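Local coordinates for protein halorhodopsin (Halobacterium salinarum, PDB 2JAF) that uses light absorbed by its retinal chromophore to pump chloride ions across the cell membrane, at residues T53-P59 against E257-A263; I89-H95 against T155-R161; S104-L110 against L149-M153. The protein carries 2 engineered substitutions. All coordinates share one frame; numbering follows the deposited sequence.

Interactions 1 and 2 lie near the two ends of a seven-helix retinal protein, and interaction 3 sits deeper, on the side of interaction 2. Interaction 1 closes the end where the modelled chain finishes; its centre is about 50 Å from that of interaction 2 and about 38 Å from that of interaction 3. Interactions 2 and 3 are neighbours, about 14 Å between centres, and touch: Arg161 NH1 is 3.0 Å from Ala152 O, probably hydrogen-bonded, and Ile89 packs on Ser104 and Met153. The side chain of Tyr109 in interaction 3 lies about 5 Å from retinal, that of Arg161 in interaction 2 about 10 Å.

Interaction 1 of 3, residues T53-P59 against E257-A263; sequences TIRPGRP and ERTVAVA
The loop joining the first two transmembrane helices meets the short C-terminal helix 257-261, with Arg55, Arg58 and Pro59 set against Glu257, Val260 and Ala261. Glu257 is stretched out so that its carboxylate spans the gap, and its OE1 takes a weak hydrogen bond from the backbone Arg55 N (3.3 Å, N-H...O angle 156°). The same oxygen also comes close to the methyl Ile54 CD1. The side chain of Arg55 passes over Glu257 by its aliphatic part, Arg55 CD lying 3.5 Å from Glu257 CB, and the guanidinium plane stands at 90° to the carboxylate. No salt bridge results, for Arg55 NE remains 5.3 Å from Glu257 OE2. Instead, the bend at chi3 (-62°) turns the guanidinium beyond the acid, and the methyl of Ala261 sits beneath the centre of one face, with CB 3.7 Å from Arg55 CZ.

Pro59 forms the apolar part of the contact. Its CG presses on Val260 CG2 at 3.3 Å, tighter than ordinary van der Waals packing, while its CD rests on Ala261. In Arg58, chi1 sets CG beside the backbone N and 3.0 Å from Val260 O; bends at chi2 and chi3 then curl the chain so that Arg58 NE passes Ala263 CB at 3.8 Å. The guanidinium has Val260 O at its edge, and its NH2 reaches past the two segments to Asp128 in a salt bridge.

Gly57 is the N-cap of helix 58-82, which Arg58 and Pro59 begin. Behind this contact runs helix 227-255, where Ile54 packs on Ala254, Pro59 on Val253 and Val260 on Trp252, so the 53-57 loop, the start of helix 58-82 and the end of helix 227-255 meet at the short helix.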
loop_
_atom_site.group_PDB
_atom_site.type_symbol
_atom_site.label_atom_id
_atom_site.label_comp_id
_atom_site.label_asym_id
_atom_site.label_seq_id
_atom_site.Cartn_x
_atom_site.Cartn_y
_atom_site.Cartn_z
ATOM N N THR A 53 -4.521 9.696 -30.393
ATOM C CA THR A 53 -4.397 8.626 -31.374
ATOM C C THR A 53 -3.337 7.587 -31.021
ATOM O O THR A 53 -2.578 7.146 -31.886
ATOM C CB THR A 53 -4.093 9.191 -32.778
ATOM O OG1 THR A 53 -2.899 9.984 -32.731
ATOM C CG2 THR A 53 -5.249 10.051 -33.264
ATOM N N ILE A 54 -3.292 7.195 -29.751
ATOM C CA ILE A 54 -2.336 6.192 -29.293
ATOM C C ILE A 54 -2.929 4.801 -29.466
ATOM O O ILE A 54 -3.984 4.491 -28.913
ATOM C CB ILE A 54 -1.967 6.399 -27.805
ATOM C CG1 ILE A 54 -1.128 7.668 -27.652
ATOM C CG2 ILE A 54 -1.197 5.193 -27.277
ATOM C CD1 ILE A 54 0.178 7.634 -28.420
ATOM N N ARG A 55 -2.247 3.963 -30.241
ATOM C CA ARG A 55 -2.717 2.606 -30.491
ATOM C C ARG A 55 -2.806 1.801 -29.201
ATOM O O ARG A 55 -2.014 1.997 -28.281
ATOM C CB ARG A 55 -1.783 1.896 -31.473
ATOM C CG ARG A 55 -0.338 1.824 -31.016
ATOM C CD ARG A 55 0.503 1.041 -32.009
ATOM N NE ARG A 55 0.056 -0.343 -32.124
ATOM C CZ ARG A 55 0.586 -1.233 -32.958
ATOM N NH1 ARG A 55 1.587 -0.885 -33.757
ATOM N NH2 ARG A 55 0.117 -2.473 -32.991
ATOM N N PRO A 56 -3.780 0.878 -29.122
ATOM C CA PRO A 56 -3.980 0.032 -27.941
ATOM C C PRO A 56 -2.799 -0.895 -27.670
ATOM O O PRO A 56 -1.958 -1.116 -28.540
ATOM C CB PRO A 56 -5.262 -0.727 -28.279
ATOM C CG PRO A 56 -5.194 -0.848 -29.767
ATOM C CD PRO A 56 -4.755 0.540 -30.176
ATOM N N GLY A 57 -2.741 -1.434 -26.458
ATOM C CA GLY A 57 -1.651 -2.323 -26.097
ATOM C C GLY A 57 -0.636 -1.646 -25.193
ATOM O O GLY A 57 -1.005 -0.928 -24.264
ATOM N N ARG A 58 0.644 -1.872 -25.470
ATOM C CA ARG A 58 1.729 -1.291 -24.682
ATOM C C ARG A 58 1.677 0.240 -24.632
ATOM O O ARG A 58 1.742 0.834 -23.554
ATOM C CB ARG A 58 3.081 -1.731 -25.254
ATOM C CG ARG A 58 3.266 -3.237 -25.346
ATOM C CD ARG A 58 3.390 -3.867 -23.974
ATOM N NE ARG A 58 4.587 -3.409 -23.273
ATOM C CZ ARG A 58 4.958 -3.844 -22.072
ATOM N NH1 ARG A 58 4.222 -4.749 -21.438
ATOM N NH2 ARG A 58 6.067 -3.381 -21.509
ATOM N N PRO A 59 1.564 0.897 -25.801
ATOM C CA PRO A 59 1.508 2.361 -25.872
ATOM C C PRO A 59 0.439 2.986 -24.981
ATOM O O PRO A 59 0.742 3.775 -24.084
ATOM C CB PRO A 59 1.239 2.622 -27.353
ATOM C CG PRO A 59 1.928 1.479 -28.018
ATOM C CD PRO A 59 1.520 0.313 -27.153
ATOM N N GLU A 257 5.389 4.010 -31.430
ATOM C CA GLU A 257 4.398 3.002 -31.077
ATOM C C GLU A 257 4.788 1.584 -31.494
ATOM O O GLU A 257 4.577 0.636 -30.738
ATOM C CB GLU A 257 3.045 3.370 -31.688
ATOM C CG GLU A 257 2.305 4.469 -30.937
ATOM C CD GLU A 257 1.167 5.060 -31.742
ATOM O OE1 GLU A 257 0.359 5.820 -31.168
ATOM O OE2 GLU A 257 1.084 4.770 -32.955
ATOM N N ARG A 258 5.353 1.439 -32.691
ATOM C CA ARG A 258 5.765 0.123 -33.179
ATOM C C ARG A 258 6.735 -0.557 -32.221
ATOM O O ARG A 258 6.526 -1.698 -31.814
ATOM C CB ARG A 258 6.444 0.231 -34.547
ATOM C CG ARG A 258 5.529 0.536 -35.716
ATOM C CD ARG A 258 6.299 0.382 -37.024
ATOM N NE ARG A 258 5.481 0.662 -38.200
ATOM C CZ ARG A 258 4.994 1.860 -38.506
ATOM N NH1 ARG A 258 5.241 2.900 -37.720
ATOM N NH2 ARG A 258 4.263 2.019 -39.603
ATOM N N THR A 259 7.801 0.154 -31.870
ATOM C CA THR A 259 8.824 -0.380 -30.979
ATOM C C THR A 259 8.284 -0.812 -29.617
ATOM O O THR A 259 8.655 -1.870 -29.106
ATOM C CB THR A 259 9.956 0.648 -30.769
ATOM O OG1 THR A 259 10.498 1.028 -32.042
ATOM C CG2 THR A 259 11.066 0.053 -29.915
ATOM N N VAL A 260 7.408 -0.006 -29.029
ATOM C CA VAL A 260 6.848 -0.338 -27.724
ATOM C C VAL A 260 5.762 -1.408 -27.809
ATOM O O VAL A 260 5.625 -2.235 -26.906
ATOM C CB VAL A 260 6.265 0.911 -27.028
ATOM C CG1 VAL A 260 7.374 1.904 -26.736
ATOM C CG2 VAL A 260 5.207 1.550 -27.903
ATOM N N ALA A 261 5.000 -1.395 -28.898
ATOM C CA ALA A 261 3.928 -2.366 -29.088
ATOM C C ALA A 261 4.475 -3.768 -29.330
ATOM O O ALA A 261 3.892 -4.754 -28.877
ATOM C CB ALA A 261 3.037 -1.944 -30.255
ATOM N N VAL A 262 5.595 -3.854 -30.040
ATOM C CA VAL A 262 6.213 -5.142 -30.345
ATOM C C VAL A 262 6.915 -5.765 -29.142
ATOM O O VAL A 262 7.693 -6.708 -29.290
ATOM C CB VAL A 262 7.239 -5.013 -31.493
ATOM C CG1 VAL A 262 6.541 -4.557 -32.767
ATOM C CG2 VAL A 262 8.334 -4.036 -31.104
ATOM N N ALA A 263 6.637 -5.238 -27.953
ATOM C CA ALA A 263 7.244 -5.752 -26.731
ATOM C C ALA A 263 6.445 -6.934 -26.190
ATOM O O ALA A 263 5.306 -6.777 -25.746
ATOM C CB ALA A 263 7.323 -4.647 -25.682
#

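Interaction 2 of 3, residues I89-H95 against T155-R161; sequences IEMPAGH and TSALLFR. With BOG (octyl beta-D-glucopyranoside), chain F.
Pro92 lays its ring across the N-terminal turn of helix 158-180, overlapping the backbone just before it and the shaft of Arg161. Its CB rests against Thr155 O, while Pro92 CG lies 3.6 Å from Leu158 N and also meets Arg161 CD. One residue earlier, Met91 folds back at chi2 and chi3, which carries its thioether over the Arg161 guanidinium: SD lies 3.8 Å above the plane, over its centre, the two chains crossing at about a right angle. Met91 also covers one face of the His95 imidazole with CG, and the glucoside hydroxyl O3 of a bound octyl glucoside approaches the opposite face.

Leu158 reaches the type II turn Pro92-His95. A chi1 of -169° swings its CG away from the backbone N, setting CD2 3.5 Å from Gly94 C and CD1 at the edge of the His95 ring. At the far end, the methyls Ile89 CG2 and Thr155 CG2 are pressed together at 3.3 Å.

Direct polar bonds between the segments are replaced by two waters. One donates to both Glu90 O and Thr155 O; the other donates to Ala93 O and accepts from Leu158 N (2.9 Å), giving the first turn of the helix a solvent-mediated partner. His95 ND1 accepts from Leu97 N. Packing and bridging water therefore hold the strand end and following loop to the start of helix 158-180 and the residues leading into it, while the buried arginine, roofed by sulfur, links the carbonyls of Ala152 and Thr154, at and just after the end of helix 131-153, to that of Glu219 in a separate loop.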
loop_
_atom_site.group_PDB
_atom_site.type_symbol
_atom_site.label_atom_id
_atom_site.label_comp_id
_atom_site.label_asym_id
_atom_site.label_seq_id
_atom_site.Cartn_x
_atom_site.Cartn_y
_atom_site.Cartn_z
ATOM N N ILE A 89 5.491 20.848 13.648
ATOM C CA ILE A 89 6.309 19.873 14.364
ATOM C C ILE A 89 7.354 20.591 15.209
ATOM O O ILE A 89 8.002 21.521 14.742
ATOM C CB ILE A 89 7.057 18.932 13.382
ATOM C CG1 ILE A 89 6.088 18.350 12.338
ATOM C CG2 ILE A 89 7.723 17.809 14.163
ATOM C CD1 ILE A 89 5.014 17.458 12.907
ATOM N N GLU A 90 7.515 20.161 16.457
ATOM C CA GLU A 90 8.495 20.782 17.331
ATOM C C GLU A 90 9.861 20.143 17.125
ATOM O O GLU A 90 10.011 18.936 17.280
ATOM C CB GLU A 90 8.079 20.629 18.791
ATOM C CG GLU A 90 8.989 21.368 19.752
ATOM C CD GLU A 90 8.478 21.322 21.177
ATOM O OE1 GLU A 90 7.332 21.757 21.410
ATOM O OE2 GLU A 90 9.226 20.850 22.059
ATOM N N MET A 91 10.859 20.952 16.785
ATOM C CA MET A 91 12.203 20.424 16.562
ATOM C C MET A 91 12.886 20.090 17.883
ATOM O O MET A 91 12.776 20.832 18.860
ATOM C CB MET A 91 13.037 21.427 15.759
ATOM C CG MET A 91 12.498 21.672 14.357
ATOM S SD MET A 91 12.480 20.161 13.339
ATOM C CE MET A 91 10.829 19.527 13.645
ATOM N N PRO A 92 13.603 18.957 17.929
ATOM C CA PRO A 92 14.325 18.462 19.110
ATOM C C PRO A 92 15.640 19.172 19.395
ATOM O O PRO A 92 16.180 19.863 18.535
ATOM C CB PRO A 92 14.548 16.993 18.775
ATOM C CG PRO A 92 14.807 17.051 17.302
ATOM C CD PRO A 92 13.716 17.998 16.813
ATOM N N ALA A 93 16.147 18.989 20.613
ATOM C CA ALA A 93 17.412 19.588 21.025
ATOM C C ALA A 93 18.500 19.252 20.009
ATOM O O ALA A 93 18.562 18.128 19.497
ATOM C CB ALA A 93 17.808 19.067 22.403
ATOM N N GLY A 94 19.358 20.225 19.725
ATOM C CA GLY A 94 20.426 20.002 18.768
ATOM C C GLY A 94 20.117 20.590 17.405
ATOM O O GLY A 94 21.022 20.978 16.673
ATOM N N HIS A 95 18.832 20.650 17.062
ATOM C CA HIS A 95 18.398 21.204 15.784
ATOM C C HIS A 95 18.576 22.717 15.830
ATOM O O HIS A 95 18.475 23.325 16.897
ATOM C CB HIS A 95 16.925 20.850 15.533
ATOM C CG HIS A 95 16.422 21.253 14.180
ATOM N ND1 HIS A 95 16.147 22.562 13.844
ATOM C CD2 HIS A 95 16.134 20.514 13.081
ATOM C CE1 HIS A 95 15.711 22.612 12.598
ATOM N NE2 HIS A 95 15.693 21.383 12.111
ATOM N N THR A 155 10.184 13.467 16.673
ATOM C CA THR A 155 10.473 14.636 17.497
ATOM C C THR A 155 11.243 14.380 18.786
ATOM O O THR A 155 11.688 15.333 19.435
ATOM C CB THR A 155 9.172 15.345 17.906
ATOM O OG1 THR A 155 8.363 14.435 18.666
ATOM C CG2 THR A 155 8.399 15.805 16.680
ATOM N N SER A 156 11.415 13.117 19.164
ATOM C CA SER A 156 12.089 12.821 20.427
ATOM C C SER A 156 13.576 13.147 20.465
ATOM O O SER A 156 14.078 13.641 21.479
ATOM C CB SER A 156 11.860 11.356 20.833
ATOM O OG SER A 156 12.498 10.457 19.941
ATOM N N ALA A 157 14.283 12.881 19.370
ATOM C CA ALA A 157 15.708 13.159 19.317
ATOM C C ALA A 157 16.197 13.395 17.893
ATOM O O ALA A 157 15.723 12.762 16.952
ATOM C CB ALA A 157 16.493 12.002 19.959
ATOM N N LEU A 158 17.147 14.312 17.747
ATOM C CA LEU A 158 17.723 14.643 16.451
ATOM C C LEU A 158 18.336 13.394 15.813
ATOM O O LEU A 158 18.228 13.178 14.606
ATOM C CB LEU A 158 18.795 15.733 16.623
ATOM C CG LEU A 158 19.342 16.416 15.364
ATOM C CD1 LEU A 158 18.195 17.060 14.582
ATOM C CD2 LEU A 158 20.371 17.475 15.758
ATOM N N LEU A 159 18.968 12.567 16.638
ATOM C CA LEU A 159 19.589 11.332 16.172
ATOM C C LEU A 159 18.653 10.459 15.323
ATOM O O LEU A 159 19.031 9.973 14.254
ATOM C CB LEU A 159 20.070 10.512 17.370
ATOM C CG LEU A 159 20.420 9.050 17.073
ATOM C CD1 LEU A 159 21.617 9.000 16.137
ATOM C CD2 LEU A 159 20.714 8.307 18.373
ATOM N N PHE A 160 17.435 10.252 15.806
ATOM C CA PHE A 160 16.485 9.417 15.085
ATOM C C PHE A 160 15.981 10.045 13.789
ATOM O O PHE A 160 15.698 9.330 12.825
ATOM C CB PHE A 160 15.322 9.042 16.002
ATOM C CG PHE A 160 15.743 8.212 17.185
ATOM C CD1 PHE A 160 16.327 6.966 16.995
ATOM C CD2 PHE A 160 15.568 8.683 18.484
ATOM C CE1 PHE A 160 16.737 6.192 18.087
ATOM C CE2 PHE A 160 15.973 7.918 19.586
ATOM C CZ PHE A 160 16.556 6.676 19.390
ATOM N N ARG A 161 15.873 11.372 13.755
ATOM C CA ARG A 161 15.437 12.047 12.533
ATOM C C ARG A 161 16.450 11.729 11.430
ATOM O O ARG A 161 16.079 11.349 10.319
ATOM C CB ARG A 161 15.367 13.566 12.735
ATOM C CG ARG A 161 14.251 14.040 13.657
ATOM C CD ARG A 161 14.259 15.561 13.804
ATOM N NE ARG A 161 13.960 16.274 12.555
ATOM C CZ ARG A 161 12.734 16.475 12.075
ATOM N NH1 ARG A 161 11.677 16.017 12.734
ATOM N NH2 ARG A 161 12.558 17.142 10.939
HETATM C C1 BOG F . 22.448 18.676 12.504
HETATM O O1 BOG F . 22.363 17.257 12.662
HETATM C C2 BOG F . 21.030 19.323 12.648
HETATM O O2 BOG F . 20.141 18.771 11.672
HETATM C C3 BOG F . 21.154 20.871 12.483
HETATM O O3 BOG F . 19.875 21.489 12.605
HETATM C C4 BOG F . 22.118 21.410 13.569
HETATM O O4 BOG F . 22.258 22.831 13.461
HETATM C C5 BOG F . 23.519 20.726 13.423
HETATM O O5 BOG F . 23.362 19.269 13.521
HETATM C C6 BOG F . 24.488 21.229 14.509
HETATM O O6 BOG F . 24.204 20.659 15.791
HETATM C "C1'" BOG F . 23.632 16.615 12.533
HETATM C "C2'" BOG F . 23.434 15.167 12.170
HETATM C "C3'" BOG F . 23.765 14.985 10.713
HETATM C "C4'" BOG F . 23.600 13.551 10.255
HETATM C "C5'" BOG F . 23.943 13.416 8.778
HETATM C "C6'" BOG F . 23.446 12.090 8.230
HETATM C "C7'" BOG F . 23.767 11.927 6.771
HETATM C "C8'" BOG F . 23.253 10.596 6.273
HETATM O O HOH W 1 10.794 17.880 19.693
HETATM O O HOH W 2 17.950 15.664 20.193
#

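Interaction 3 of 3, residues S104-L110 against L149-M153; sequences SQWGRYL and LAAAM. With PLM (palmitic acid), chain E; PLM (palmitic acid), chain D.
Leu149 and Tyr109 mark where helices 106-127 and 131-153 approach most nearly in backbone, as antiparallel neighbours in the seven-helix bundle; their short segments run at 160°, and the segment axes come within 9.7 Å at their closest. Leu149 is the main bump. With chi1 at 175° its branch points across the interface, driving CD1 into the groove between Trp106 and Tyr109, three residues apart on the facing helix; CD1 lies 3.8 Å from Trp106 CB and level with the edge of the Tyr109 ring. One turn on, the small Ala152 makes the shallow seat for that ring, its CB 3.6 Å from Tyr109 CE2.

Met153 fills the next hollow. Bent at chi2 and chi3, it tucks CE between Ser104 OG (3.5 Å) and Trp106 CB (3.6 Å), while SD makes an oblique Met-aromatic contact, 4.8 Å from the centroid of the Trp106 five-membered ring. A palmitic acid over one face of the same indole touches SD and continues the apolar surface; Met153 also meets Leu84 of the second subunit, and Leu110 CD2 meets both palmitic acid molecules.

The interface itself is apolar, so shape sets its fit. Polar tips are satisfied at its margin: Ser104 OG and Tyr109 OH each grip one carboxylate oxygen of Glu219, which anchors the far end of the Tyr109 side chain and ties this helix end to the loop carrying Glu219.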
loop_
_atom_site.group_PDB
_atom_site.type_symbol
_atom_site.label_atom_id
_atom_site.label_comp_id
_atom_site.label_asym_id
_atom_site.label_seq_id
_atom_site.Cartn_x
_atom_site.Cartn_y
_atom_site.Cartn_z
ATOM N N SER A 104 5.607 21.672 8.566
ATOM C CA SER A 104 6.020 20.482 7.828
ATOM C C SER A 104 4.995 20.082 6.773
ATOM O O SER A 104 3.868 19.722 7.100
ATOM C CB SER A 104 6.231 19.310 8.793
ATOM O OG SER A 104 6.516 18.115 8.084
ATOM N N GLN A 105 5.391 20.152 5.506
ATOM C CA GLN A 105 4.506 19.774 4.407
ATOM C C GLN A 105 4.631 18.264 4.258
ATOM O O GLN A 105 5.092 17.762 3.232
ATOM C CB GLN A 105 4.937 20.470 3.109
ATOM C CG GLN A 105 4.957 21.995 3.185
ATOM C CD GLN A 105 5.293 22.654 1.853
ATOM O OE1 GLN A 105 6.236 22.255 1.168
ATOM N NE2 GLN A 105 4.528 23.677 1.489
ATOM N N TRP A 106 4.217 17.540 5.293
ATOM C CA TRP A 106 4.321 16.087 5.285
ATOM C C TRP A 106 3.478 15.391 4.225
ATOM O O TRP A 106 3.705 14.220 3.916
ATOM C CB TRP A 106 4.012 15.510 6.674
ATOM C CG TRP A 106 2.639 15.771 7.206
ATOM C CD1 TRP A 106 2.269 16.760 8.077
ATOM C CD2 TRP A 106 1.464 14.991 6.963
ATOM N NE1 TRP A 106 0.941 16.637 8.393
ATOM C CE2 TRP A 106 0.420 15.561 7.723
ATOM C CE3 TRP A 106 1.191 13.864 6.175
ATOM C CZ2 TRP A 106 -0.878 15.042 7.721
ATOM C CZ3 TRP A 106 -0.100 13.350 6.172
ATOM C CH2 TRP A 106 -1.118 13.941 6.943
ATOM N N GLY A 107 2.509 16.109 3.667
ATOM C CA GLY A 107 1.694 15.522 2.623
ATOM C C GLY A 107 2.543 15.246 1.391
ATOM O O GLY A 107 2.214 14.379 0.582
ATOM N N ARG A 108 3.639 15.979 1.227
ATOM C CA ARG A 108 4.492 15.723 0.068
ATOM C C ARG A 108 5.076 14.322 0.195
ATOM O O ARG A 108 4.997 13.511 -0.727
ATOM C CB ARG A 108 5.644 16.729 -0.010
ATOM C CG ARG A 108 5.281 18.133 -0.457
ATOM C CD ARG A 108 6.555 18.974 -0.607
ATOM N NE ARG A 108 6.307 20.369 -0.955
ATOM C CZ ARG A 108 6.098 20.823 -2.190
ATOM N NH1 ARG A 108 6.099 19.990 -3.230
ATOM N NH2 ARG A 108 5.912 22.117 -2.386
ATOM N N TYR A 109 5.651 14.041 1.361
ATOM C CA TYR A 109 6.286 12.759 1.616
ATOM C C TYR A 109 5.294 11.614 1.479
ATOM O O TYR A 109 5.610 10.565 0.908
ATOM C CB TYR A 109 6.941 12.783 3.011
ATOM C CG TYR A 109 7.608 14.115 3.323
ATOM C CD1 TYR A 109 8.285 14.831 2.329
ATOM C CD2 TYR A 109 7.539 14.677 4.598
ATOM C CE1 TYR A 109 8.867 16.072 2.595
ATOM C CE2 TYR A 109 8.117 15.918 4.874
ATOM C CZ TYR A 109 8.779 16.610 3.868
ATOM O OH TYR A 109 9.342 17.839 4.131
ATOM N N LEU A 110 4.077 11.822 1.971
ATOM C CA LEU A 110 3.044 10.800 1.889
ATOM C C LEU A 110 2.601 10.482 0.457
ATOM O O LEU A 110 2.511 9.317 0.064
ATOM C CB LEU A 110 1.813 11.228 2.694
ATOM C CG LEU A 110 0.658 10.223 2.643
ATOM C CD1 LEU A 110 1.063 8.955 3.395
ATOM C CD2 LEU A 110 -0.598 10.834 3.255
ATOM N N LEU A 149 9.114 10.125 5.619
ATOM C CA LEU A 149 8.021 10.717 6.389
ATOM C C LEU A 149 8.348 10.562 7.875
ATOM O O LEU A 149 8.121 11.475 8.681
ATOM C CB LEU A 149 6.695 10.005 6.076
ATOM C CG LEU A 149 5.475 10.432 6.909
ATOM C CD1 LEU A 149 5.251 11.944 6.792
ATOM C CD2 LEU A 149 4.245 9.675 6.433
ATOM N N ALA A 150 8.897 9.406 8.232
ATOM C CA ALA A 150 9.257 9.141 9.622
ATOM C C ALA A 150 10.316 10.130 10.098
ATOM O O ALA A 150 10.281 10.601 11.236
ATOM C CB ALA A 150 9.765 7.719 9.771
ATOM N N ALA A 151 11.271 10.437 9.229
ATOM C CA ALA A 151 12.319 11.389 9.585
ATOM C C ALA A 151 11.700 12.743 9.933
ATOM O O ALA A 151 12.095 13.386 10.908
ATOM C CB ALA A 151 13.307 11.537 8.426
ATOM N N ALA A 152 10.729 13.175 9.129
ATOM C CA ALA A 152 10.065 14.456 9.353
ATOM C C ALA A 152 9.172 14.469 10.597
ATOM O O ALA A 152 9.089 15.476 11.299
ATOM C CB ALA A 152 9.239 14.833 8.123
ATOM N N MET A 153 8.508 13.352 10.873
ATOM C CA MET A 153 7.593 13.271 12.016
ATOM C C MET A 153 8.236 12.979 13.371
ATOM O O MET A 153 7.605 13.177 14.410
ATOM C CB MET A 153 6.519 12.214 11.748
ATOM C CG MET A 153 5.629 12.514 10.553
ATOM S SD MET A 153 4.673 14.036 10.729
ATOM C CE MET A 153 5.751 15.224 9.846
HETATM C C1 PLM E . 0.728 15.196 12.153
HETATM O O1 PLM E . -0.095 16.116 11.980
HETATM O O2 PLM E . 1.307 15.012 13.246
HETATM C C2 PLM E . 1.018 14.282 10.973
HETATM C C3 PLM E . 0.519 12.840 11.026
HETATM C C4 PLM E . 0.908 12.172 9.710
HETATM C C5 PLM E . 0.496 10.720 9.557
HETATM C C6 PLM E . -0.929 10.555 9.066
HETATM C C7 PLM E . -1.018 9.863 7.718
HETATM C C8 PLM E . -2.456 9.708 7.271
HETATM C C9 PLM E . -2.518 8.992 5.931
HETATM C CA PLM E . -3.941 8.810 5.439
HETATM C CB PLM E . -4.183 7.923 4.226
HETATM C CC PLM E . -3.769 6.468 4.366
HETATM C CD PLM E . -4.118 5.699 3.107
HETATM C CE PLM E . -3.703 4.234 3.239
HETATM C CF PLM E . -3.110 3.791 1.908
HETATM C CG PLM E . -2.656 2.341 1.958
HETATM C C1 PLM D . -3.408 13.302 -0.648
HETATM O O1 PLM D . -4.288 13.992 -0.105
HETATM O O2 PLM D . -2.930 13.595 -1.767
HETATM C C2 PLM D . -2.920 12.076 0.105
HETATM C C3 PLM D . -2.879 10.775 -0.689
HETATM C C4 PLM D . -2.344 9.687 0.229
HETATM C C5 PLM D . -2.287 8.369 -0.515
HETATM C C6 PLM D . -0.916 7.739 -0.486
HETATM C C7 PLM D . -1.113 6.328 -1.003
HETATM C C8 PLM D . 0.179 5.546 -1.038
HETATM C C9 PLM D . -0.098 4.161 -1.596
HETATM C CA PLM D . 1.166 3.322 -1.623
HETATM C CB PLM D . 1.202 2.071 -2.490
HETATM C CC PLM D . 1.038 2.254 -3.990
HETATM C CD PLM D . 1.165 0.896 -4.655
HETATM C CE PLM D . 1.024 1.014 -6.173
HETATM C CF PLM D . 0.931 -0.389 -6.756
HETATM C CG PLM D . 0.800 -0.331 -8.270
#